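Local coordinates for putative protein (Aquifex aeolicus, PDB 1T6T) that is of unknown function but carries a Toprim domain related to that of RNase M5, and so probably acts on nucleic acids with the help of metal ions, at residues R6-W11 with N99-W104; K13-A18 with F38-V43; L25-N30 with D45-R50. All coordinates share one frame; numbering follows the deposited sequence.

Interaction 1. Residues R6-W11 with N99-W104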
loop_
_atom_site.group_PDB
_atom_site.type_symbol
_atom_site.label_atom_id
_atom_site.label_comp_id
_atom_site.label_asym_id
_atom_site.label_seq_id
_atom_site.Cartn_x
_atom_site.Cartn_y
_atom_site.Cartn_z
ATOM N N ARG B 6 -5.305 -9.226 -27.746
ATOM C CA ARG B 6 -4.794 -8.257 -28.709
ATOM C C ARG B 6 -4.945 -6.824 -28.205
ATOM O O ARG B 6 -4.239 -5.919 -28.653
ATOM C CB ARG B 6 -5.516 -8.427 -30.047
ATOM C CG ARG B 6 -5.257 -9.777 -30.706
ATOM C CD ARG B 6 -6.103 -9.965 -31.954
ATOM N NE ARG B 6 -7.530 -9.961 -31.647
ATOM C CZ ARG B 6 -8.488 -10.178 -32.541
ATOM N NH1 ARG B 6 -8.175 -10.418 -33.808
ATOM N NH2 ARG B 6 -9.761 -10.160 -32.166
ATOM N N ASN B 7 -5.866 -6.622 -27.270
ATOM C CA ASN B 7 -6.103 -5.302 -26.700
ATOM C C ASN B 7 -6.560 -5.417 -25.249
ATOM O O ASN B 7 -6.719 -6.524 -24.727
ATOM C CB ASN B 7 -7.150 -4.548 -27.524
ATOM C CG ASN B 7 -8.391 -5.374 -27.785
ATOM O OD1 ASN B 7 -9.070 -5.806 -26.855
ATOM N ND2 ASN B 7 -8.695 -5.598 -29.059
ATOM N N LEU B 8 -6.765 -4.273 -24.602
ATOM C CA LEU B 8 -7.191 -4.249 -23.208
ATOM C C LEU B 8 -8.552 -4.912 -23.040
ATOM O O LEU B 8 -8.799 -5.599 -22.048
ATOM C CB LEU B 8 -7.251 -2.806 -22.700
ATOM C CG LEU B 8 -7.518 -2.608 -21.204
ATOM C CD1 LEU B 8 -6.368 -3.198 -20.389
ATOM C CD2 LEU B 8 -7.669 -1.124 -20.906
ATOM N N SER B 9 -9.431 -4.707 -24.014
ATOM C CA SER B 9 -10.764 -5.292 -23.969
ATOM C C SER B 9 -10.698 -6.815 -23.890
ATOM O O SER B 9 -11.395 -7.431 -23.082
ATOM C CB SER B 9 -11.568 -4.877 -25.204
ATOM O OG SER B 9 -12.810 -5.558 -25.246
ATOM N N GLU B 10 -9.863 -7.422 -24.729
ATOM C CA GLU B 10 -9.731 -8.874 -24.724
ATOM C C GLU B 10 -9.024 -9.343 -23.457
ATOM O O GLU B 10 -9.289 -10.435 -22.959
ATOM C CB GLU B 10 -8.957 -9.350 -25.957
ATOM C CG GLU B 10 -9.597 -8.952 -27.283
ATOM C CD GLU B 10 -8.990 -9.680 -28.471
ATOM O OE1 GLU B 10 -7.749 -9.809 -28.527
ATOM O OE2 GLU B 10 -9.757 -10.119 -29.356
ATOM N N TRP B 11 -8.122 -8.511 -22.943
ATOM C CA TRP B 11 -7.378 -8.826 -21.723
ATOM C C TRP B 11 -8.375 -8.913 -20.563
ATOM O O TRP B 11 -8.331 -9.836 -19.747
ATOM C CB TRP B 11 -6.346 -7.725 -21.455
ATOM C CG TRP B 11 -5.498 -7.933 -20.238
ATOM C CD1 TRP B 11 -4.329 -8.636 -20.155
ATOM C CD2 TRP B 11 -5.744 -7.406 -18.932
ATOM N NE1 TRP B 11 -3.827 -8.574 -18.874
ATOM C CE2 TRP B 11 -4.678 -7.825 -18.103
ATOM C CE3 TRP B 11 -6.762 -6.619 -18.380
ATOM C CZ2 TRP B 11 -4.601 -7.479 -16.751
ATOM C CZ3 TRP B 11 -6.685 -6.277 -17.031
ATOM C CH2 TRP B 11 -5.610 -6.708 -16.235
ATOM N N ASN B 99 2.060 -9.463 -16.353
ATOM C CA ASN B 99 3.162 -9.365 -17.304
ATOM C C ASN B 99 2.707 -8.919 -18.683
ATOM O O ASN B 99 3.456 -8.258 -19.401
ATOM C CB ASN B 99 3.913 -10.694 -17.417
ATOM C CG ASN B 99 4.729 -11.005 -16.182
ATOM O OD1 ASN B 99 5.080 -10.107 -15.411
ATOM N ND2 ASN B 99 5.051 -12.278 -15.992
ATOM N N PHE B 100 1.484 -9.276 -19.055
ATOM C CA PHE B 100 0.964 -8.889 -20.358
ATOM C C PHE B 100 0.817 -7.369 -20.460
ATOM O O PHE B 100 1.069 -6.782 -21.514
ATOM C CB PHE B 100 -0.387 -9.555 -20.615
ATOM C CG PHE B 100 -0.670 -9.792 -22.070
ATOM C CD1 PHE B 100 -0.109 -10.882 -22.729
ATOM C CD2 PHE B 100 -1.465 -8.907 -22.792
ATOM C CE1 PHE B 100 -0.334 -11.087 -24.093
ATOM C CE2 PHE B 100 -1.695 -9.103 -24.154
ATOM C CZ PHE B 100 -1.128 -10.195 -24.805
ATOM N N LEU B 101 0.420 -6.734 -19.362
ATOM C CA LEU B 101 0.237 -5.286 -19.343
ATOM C C LEU B 101 1.539 -4.518 -19.552
ATOM O O LEU B 101 1.520 -3.344 -19.929
ATOM C CB LEU B 101 -0.400 -4.845 -18.018
ATOM C CG LEU B 101 -1.809 -5.357 -17.698
ATOM C CD1 LEU B 101 -2.252 -4.819 -16.341
ATOM C CD2 LEU B 101 -2.777 -4.924 -18.785
ATOM N N LYS B 102 2.667 -5.175 -19.307
ATOM C CA LYS B 102 3.963 -4.528 -19.461
ATOM C C LYS B 102 4.235 -4.069 -20.892
ATOM O O LYS B 102 5.098 -3.220 -21.120
ATOM C CB LYS B 102 5.075 -5.469 -18.995
ATOM C CG LYS B 102 5.024 -5.778 -17.507
ATOM C CD LYS B 102 6.096 -6.780 -17.107
ATOM C CE LYS B 102 6.095 -7.011 -15.607
ATOM N NZ LYS B 102 7.115 -8.019 -15.209
ATOM N N LYS B 103 3.494 -4.619 -21.850
ATOM C CA LYS B 103 3.678 -4.254 -23.249
ATOM C C LYS B 103 2.822 -3.060 -23.655
ATOM O O LYS B 103 3.006 -2.499 -24.735
ATOM C CB LYS B 103 3.358 -5.444 -24.160
ATOM C CG LYS B 103 1.881 -5.815 -24.213
ATOM C CD LYS B 103 1.640 -7.037 -25.094
ATOM C CE LYS B 103 2.283 -8.286 -24.504
ATOM N NZ LYS B 103 2.147 -9.465 -25.405
ATOM N N TRP B 104 1.887 -2.667 -22.794
ATOM C CA TRP B 104 1.017 -1.538 -23.101
ATOM C C TRP B 104 1.296 -0.337 -22.212
ATOM O O TRP B 104 2.035 -0.430 -21.234
ATOM C CB TRP B 104 -0.456 -1.941 -22.979
ATOM C CG TRP B 104 -0.852 -3.036 -23.929
ATOM C CD1 TRP B 104 -0.375 -3.237 -25.194
ATOM C CD2 TRP B 104 -1.824 -4.063 -23.699
ATOM N NE1 TRP B 104 -0.987 -4.328 -25.764
ATOM C CE2 TRP B 104 -1.882 -4.853 -24.870
ATOM C CE3 TRP B 104 -2.653 -4.392 -22.619
ATOM C CZ2 TRP B 104 -2.739 -5.954 -24.992
ATOM C CZ3 TRP B 104 -3.505 -5.487 -22.739
ATOM C CH2 TRP B 104 -3.540 -6.254 -23.919
#
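Trp11 meets Leu101 where the indole face is covered: the CD2 methyl of Leu101 sits over it, 3.8 Å from the centroid of the five-membered ring of Trp11 and only 21° off the normal, a CH-pi contact. The CD1 methyl of the same leucine continues along the indole to Trp11 CZ2 at 3.6 Å, so both branches of the fork lie along the same face. With its CG anti to the backbone N (chi1 -179°), Trp11 carries its ring away from helix 8-18 toward helix 96-101, and its NE1 is satisfied by the carbonyl of Phe97. The contact thus ties the first helix to the last one of this Toprim-containing chain, on the periphery of the fold. Trp104, the last residue of the type I turn that starts at Leu101, adds an offset edge-to-face pair, its edge directed at the Trp11 face with the planes at 78°, and its CH2 lies 3.3 Å from Asn7 O. Replacing Trp11 by alanine is likely to open a gap beneath Leu101 and leave the Phe97 carbonyl without its indole donor. Packing is looser at Leu8, whose CD1 stands 4.3 Å from Leu101 CD2, and toward solvent at the exposed Arg6. There Asn7, as N-cap, accepts from Glu10 N through OD1 at 2.8 Å, while Arg6 grips the Glu10 carboxylate side-on through NE and NH2.

Interaction 2. Residues K13-A18 with F38-V43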
loop_
_atom_site.group_PDB
_atom_site.type_symbol
_atom_site.label_atom_id
_atom_site.label_comp_id
_atom_site.label_asym_id
_atom_site.label_seq_id
_atom_site.Cartn_x
_atom_site.Cartn_y
_atom_site.Cartn_z
ATOM N N LYS B 13 -11.584 -9.493 -20.792
ATOM C CA LYS B 13 -12.461 -10.636 -21.005
ATOM C C LYS B 13 -11.792 -11.911 -20.497
ATOM O O LYS B 13 -12.426 -12.745 -19.848
ATOM C CB LYS B 13 -12.784 -10.784 -22.494
ATOM C CG LYS B 13 -13.669 -11.980 -22.817
ATOM C CD LYS B 13 -13.958 -12.077 -24.309
ATOM C CE LYS B 13 -14.789 -10.897 -24.795
ATOM N NZ LYS B 13 -15.063 -10.974 -26.262
ATOM N N GLU B 14 -10.507 -12.056 -20.795
ATOM C CA GLU B 14 -9.750 -13.225 -20.374
ATOM C C GLU B 14 -9.593 -13.237 -18.853
ATOM O O GLU B 14 -9.673 -14.285 -18.216
ATOM C CB GLU B 14 -8.375 -13.218 -21.039
ATOM C CG GLU B 14 -7.904 -14.584 -21.480
ATOM C CD GLU B 14 -8.874 -15.244 -22.446
ATOM O OE1 GLU B 14 -9.117 -14.677 -23.533
ATOM O OE2 GLU B 14 -9.396 -16.328 -22.115
ATOM N N LEU B 15 -9.369 -12.063 -18.275
ATOM C CA LEU B 15 -9.214 -11.954 -16.833
ATOM C C LEU B 15 -10.512 -12.346 -16.137
ATOM O O LEU B 15 -10.490 -13.075 -15.149
ATOM C CB LEU B 15 -8.822 -10.527 -16.442
ATOM C CG LEU B 15 -8.609 -10.273 -14.942
ATOM C CD1 LEU B 15 -7.542 -11.227 -14.392
ATOM C CD2 LEU B 15 -8.199 -8.817 -14.729
ATOM N N LYS B 16 -11.645 -11.872 -16.656
ATOM C CA LYS B 16 -12.928 -12.201 -16.046
ATOM C C LYS B 16 -13.147 -13.708 -16.047
ATOM O O LYS B 16 -13.582 -14.279 -15.047
ATOM C CB LYS B 16 -14.091 -11.515 -16.779
ATOM C CG LYS B 16 -15.426 -11.718 -16.067
ATOM C CD LYS B 16 -16.564 -10.917 -16.683
ATOM C CE LYS B 16 -17.034 -11.523 -17.987
ATOM N NZ LYS B 16 -18.259 -10.833 -18.484
ATOM N N LYS B 17 -12.840 -14.351 -17.169
ATOM C CA LYS B 17 -13.002 -15.795 -17.275
ATOM C C LYS B 17 -12.115 -16.484 -16.246
ATOM O O LYS B 17 -12.549 -17.393 -15.542
ATOM C CB LYS B 17 -12.615 -16.279 -18.677
ATOM C CG LYS B 17 -13.439 -15.672 -19.795
ATOM C CD LYS B 17 -13.072 -16.264 -21.151
ATOM C CE LYS B 17 -13.818 -15.561 -22.278
ATOM N NZ LYS B 17 -15.293 -15.578 -22.064
ATOM N N ALA B 18 -10.867 -16.036 -16.160
ATOM C CA ALA B 18 -9.902 -16.611 -15.230
ATOM C C ALA B 18 -10.298 -16.405 -13.772
ATOM O O ALA B 18 -9.958 -17.222 -12.915
ATOM C CB ALA B 18 -8.522 -16.015 -15.481
ATOM N N PHE B 38 -16.177 -3.986 -14.606
ATOM C CA PHE B 38 -16.125 -4.924 -15.721
ATOM C C PHE B 38 -16.662 -6.286 -15.288
ATOM O O PHE B 38 -16.421 -7.295 -15.942
ATOM C CB PHE B 38 -14.687 -5.057 -16.226
ATOM C CG PHE B 38 -14.158 -3.807 -16.864
ATOM C CD1 PHE B 38 -14.490 -3.488 -18.177
ATOM C CD2 PHE B 38 -13.355 -2.929 -16.141
ATOM C CE1 PHE B 38 -14.031 -2.309 -18.764
ATOM C CE2 PHE B 38 -12.891 -1.748 -16.717
ATOM C CZ PHE B 38 -13.230 -1.438 -18.033
ATOM N N SER B 39 -17.399 -6.291 -14.184
ATOM C CA SER B 39 -17.990 -7.507 -13.638
ATOM C C SER B 39 -16.964 -8.523 -13.142
ATOM O O SER B 39 -17.220 -9.726 -13.131
ATOM C CB SER B 39 -18.917 -8.158 -14.668
ATOM O OG SER B 39 -20.018 -7.305 -14.949
ATOM N N ILE B 40 -15.795 -8.035 -12.747
ATOM C CA ILE B 40 -14.762 -8.906 -12.200
ATOM C C ILE B 40 -14.841 -8.647 -10.699
ATOM O O ILE B 40 -14.390 -7.610 -10.207
ATOM C CB ILE B 40 -13.369 -8.552 -12.759
ATOM C CG1 ILE B 40 -13.353 -8.809 -14.274
ATOM C CG2 ILE B 40 -12.300 -9.406 -12.075
ATOM C CD1 ILE B 40 -12.054 -8.430 -14.963
ATOM N N LYS B 41 -15.430 -9.600 -9.983
ATOM C CA LYS B 41 -15.662 -9.481 -8.549
ATOM C C LYS B 41 -14.785 -10.293 -7.594
ATOM O O LYS B 41 -14.650 -9.928 -6.428
ATOM C CB LYS B 41 -17.127 -9.820 -8.265
ATOM C CG LYS B 41 -18.126 -9.014 -9.090
ATOM C CD LYS B 41 -18.131 -7.554 -8.676
ATOM C CE LYS B 41 -18.590 -7.397 -7.230
ATOM N NZ LYS B 41 -18.602 -5.974 -6.782
ATOM N N ASN B 42 -14.202 -11.387 -8.074
ATOM C CA ASN B 42 -13.373 -12.241 -7.226
ATOM C C ASN B 42 -12.013 -11.582 -7.042
ATOM O O ASN B 42 -10.997 -12.050 -7.556
ATOM C CB ASN B 42 -13.245 -13.629 -7.868
ATOM C CG ASN B 42 -12.617 -14.652 -6.939
ATOM O OD1 ASN B 42 -12.602 -14.478 -5.718
ATOM N ND2 ASN B 42 -12.109 -15.736 -7.515
ATOM N N VAL B 43 -12.012 -10.498 -6.271
ATOM C CA VAL B 43 -10.813 -9.704 -6.036
ATOM C C VAL B 43 -10.614 -9.385 -4.561
ATOM O O VAL B 43 -11.573 -9.119 -3.840
ATOM C CB VAL B 43 -10.909 -8.356 -6.802
ATOM C CG1 VAL B 43 -9.625 -7.549 -6.618
ATOM C CG2 VAL B 43 -11.176 -8.606 -8.276
HETATM O O HOH W 1 -16.822 -7.770 -18.616
#
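Ile40 packs against Leu15 and Lys16 where the connection from helix 29-36 to strand 43-45 passes helix 8-18. This connection belongs to the beta-alpha-beta crossover between parallel strands 23-26 and 43-45, and it opens with a Schellman motif in which Ser39, at positive phi, is the C-prime residue. The apolar contacts come first. The CD1 methyl of Ile40 ends 3.9 Å from Leu15 CD2, the two side chains crossing at about a right angle, and Ile40 CG1 lies 3.8 Å from Lys16 CB. Ile40 reaches the helix because CG1 is anti to its own carbonyl carbon (chi1 -64°) and the chain then runs on extended to CD1. A branched aliphatic residue suits this buried place, since Ile24 and Leu35 also touch it, and Leu15 joins the same core through Ile24, Leu35 and Phe97. Lys16 suits the rim, its methylenes lying along the loop while its amine remains near the surface; its CD packs against two carbonyl oxygens, 3.7 Å from Phe38 O and 3.8 Å from Ser39 O. The polar link is a water beyond the bend at chi3 (75°), donating to Phe38 O at 2.7 Å and accepting a weak bond from Lys16 NZ at 3.4 Å.

Interaction 3. Residues L25-N30 with D45-R50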
loop_
_atom_site.group_PDB
_atom_site.type_symbol
_atom_site.label_atom_id
_atom_site.label_comp_id
_atom_site.label_asym_id
_atom_site.label_seq_id
_atom_site.Cartn_x
_atom_site.Cartn_y
_atom_site.Cartn_z
ATOM N N LEU B 25 -5.532 -10.541 -6.813
ATOM C CA LEU B 25 -5.041 -9.727 -5.705
ATOM C C LEU B 25 -4.576 -8.373 -6.225
ATOM O O LEU B 25 -3.792 -8.296 -7.175
ATOM C CB LEU B 25 -3.869 -10.412 -4.995
ATOM C CG LEU B 25 -4.085 -11.795 -4.380
ATOM C CD1 LEU B 25 -2.858 -12.159 -3.543
ATOM C CD2 LEU B 25 -5.330 -11.802 -3.507
ATOM N N VAL B 26 -5.080 -7.308 -5.611
ATOM C CA VAL B 26 -4.695 -5.954 -5.985
ATOM C C VAL B 26 -4.316 -5.225 -4.712
ATOM O O VAL B 26 -4.530 -5.726 -3.610
ATOM C CB VAL B 26 -5.843 -5.178 -6.709
ATOM C CG1 VAL B 26 -6.215 -5.888 -8.008
ATOM C CG2 VAL B 26 -7.056 -5.039 -5.794
ATOM N N GLU B 27 -3.759 -4.035 -4.864
ATOM C CA GLU B 27 -3.327 -3.266 -3.713
ATOM C C GLU B 27 -4.444 -2.491 -3.034
ATOM O O GLU B 27 -4.626 -2.592 -1.825
ATOM C CB GLU B 27 -2.235 -2.286 -4.140
ATOM C CG GLU B 27 -1.125 -2.100 -3.124
ATOM C CD GLU B 27 -1.631 -1.670 -1.769
ATOM O OE1 GLU B 27 -2.180 -0.550 -1.661
ATOM O OE2 GLU B 27 -1.481 -2.459 -0.813
ATOM N N GLY B 28 -5.196 -1.721 -3.814
ATOM C CA GLY B 28 -6.233 -0.897 -3.218
ATOM C C GLY B 28 -7.694 -1.125 -3.532
ATOM O O GLY B 28 -8.064 -1.812 -4.485
ATOM N N LYS B 29 -8.532 -0.514 -2.703
ATOM C CA LYS B 29 -9.974 -0.621 -2.846
ATOM C C LYS B 29 -10.423 -0.039 -4.183
ATOM O O LYS B 29 -11.388 -0.510 -4.773
ATOM C CB LYS B 29 -10.661 0.101 -1.683
ATOM C CG LYS B 29 -12.149 -0.172 -1.571
ATOM C CD LYS B 29 -12.726 0.397 -0.278
ATOM C CE LYS B 29 -12.559 1.908 -0.205
ATOM N NZ LYS B 29 -13.140 2.469 1.049
ATOM N N ASN B 30 -9.722 0.986 -4.663
ATOM C CA ASN B 30 -10.071 1.596 -5.942
ATOM C C ASN B 30 -9.716 0.682 -7.108
ATOM O O ASN B 30 -10.347 0.740 -8.162
ATOM C CB ASN B 30 -9.385 2.952 -6.096
ATOM C CG ASN B 30 -10.113 4.048 -5.354
ATOM O OD1 ASN B 30 -11.222 4.434 -5.732
ATOM N ND2 ASN B 30 -9.508 4.545 -4.282
ATOM N N ASP B 45 -8.366 -6.873 -2.014
ATOM C CA ASP B 45 -7.473 -5.718 -1.951
ATOM C C ASP B 45 -6.609 -5.870 -0.702
ATOM O O ASP B 45 -7.116 -6.134 0.390
ATOM C CB ASP B 45 -8.275 -4.405 -1.941
ATOM C CG ASP B 45 -9.354 -4.364 -0.869
ATOM O OD1 ASP B 45 -9.999 -5.398 -0.601
ATOM O OD2 ASP B 45 -9.571 -3.271 -0.307
ATOM N N LEU B 46 -5.299 -5.717 -0.877
ATOM C CA LEU B 46 -4.330 -5.895 0.199
ATOM C C LEU B 46 -4.249 -4.802 1.269
ATOM O O LEU B 46 -4.048 -5.100 2.445
ATOM C CB LEU B 46 -2.942 -6.112 -0.415
ATOM C CG LEU B 46 -1.810 -6.628 0.473
ATOM C CD1 LEU B 46 -2.142 -8.025 0.987
ATOM C CD2 LEU B 46 -0.518 -6.654 -0.332
ATOM N N SER B 47 -4.388 -3.541 0.877
ATOM C CA SER B 47 -4.294 -2.465 1.860
ATOM C C SER B 47 -5.282 -2.682 2.998
ATOM O O SER B 47 -6.460 -2.958 2.769
ATOM C CB SER B 47 -4.551 -1.106 1.204
ATOM O OG SER B 47 -4.371 -0.060 2.149
ATOM N N GLY B 48 -4.794 -2.565 4.228
ATOM C CA GLY B 48 -5.655 -2.763 5.378
ATOM C C GLY B 48 -5.661 -4.207 5.848
ATOM O O GLY B 48 -6.396 -4.563 6.771
ATOM N N LYS B 49 -4.851 -5.048 5.210
ATOM C CA LYS B 49 -4.761 -6.454 5.593
ATOM C C LYS B 49 -3.314 -6.881 5.834
ATOM O O LYS B 49 -2.385 -6.315 5.257
ATOM C CB LYS B 49 -5.353 -7.355 4.497
ATOM C CG LYS B 49 -6.807 -7.067 4.130
ATOM C CD LYS B 49 -7.322 -8.096 3.121
ATOM C CE LYS B 49 -8.801 -7.897 2.797
ATOM N NZ LYS B 49 -9.081 -6.599 2.124
ATOM N N ARG B 50 -3.121 -7.867 6.707
ATOM C CA ARG B 50 -1.784 -8.406 6.947
ATOM C C ARG B 50 -1.594 -9.342 5.759
ATOM O O ARG B 50 -2.577 -9.849 5.216
ATOM C CB ARG B 50 -1.747 -9.220 8.240
ATOM C CG ARG B 50 -2.126 -8.434 9.477
ATOM C CD ARG B 50 -2.373 -9.362 10.648
ATOM N NE ARG B 50 -2.780 -8.634 11.845
ATOM C CZ ARG B 50 -3.153 -9.218 12.979
ATOM N NH1 ARG B 50 -3.170 -10.543 13.071
ATOM N NH2 ARG B 50 -3.507 -8.479 14.022
#
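Val26 ends strand 23-26 beside Asp45, the pair forming a parallel bridge. Its carbonyl O receives Leu46 N at 2.8 Å, the donor tilted 15° from the carbonyl plane, and lies 3.4 Å from Asp45 CA in a CA-H...O contact. The CG2 methyl of Val26, 3.9 Å from Asp45 CA, fills the same face of the sheet as the Asp45 side chain; a beta-branched residue fits this buried strand end. Glu27 follows, its carbonyl O taking Ser47 N at 2.9 Å, nearly along the C=O axis. Bent at chi2 (-56°), its side chain folds back and brings OE2 to 3.5 Å from Ser47 N, with OE1 beside Ser47 CB, between that loop and His74 and Ile78 of helix 73-88. In Toprim domains a glutamate in the loop after the first strand is a conserved active-site residue, and the position of Glu27 is consistent with that role. Gly28, the N-cap of helix 29-36, has its N bonded to Asp31, while its O packs 3.6 Å from Asp45 CB. Lys29 sets its CB 3.8 Å from Asp45 OD2. OD1 forms a salt bridge with Lys49 NZ, its hydrogen bond weak; NZ also donates to Asp45 O at 2.7 Å. In the type II turn Leu46-Lys49, a CB on Gly48 would jam against Ser47 O, and Ser47 OG bonds to Tyr51 OH of the second subunit.

From the N terminus, helix 8-18 serves two contacts in turn. Its beginning enters interaction 1, which closes the longest loop, joining it to helix 96-101 after all four strands have been laid down; interactions 2 and 3 both fall within that span. Its later part enters interaction 2, joined to the connection between helix 29-36 and strand 43-45. Interaction 3 closes the short loop round helix 29-36, joining the end of strand 23-26 to that of strand 43-45. Residues 25-30 lie inside the loop of interaction 2 but 45-50 beyond it, so interactions 2 and 3 cross, and they touch at Val43 CG1 and Val26 CG2, 3.7 Å apart. Interaction 1 lies across the chain's centre from interaction 3.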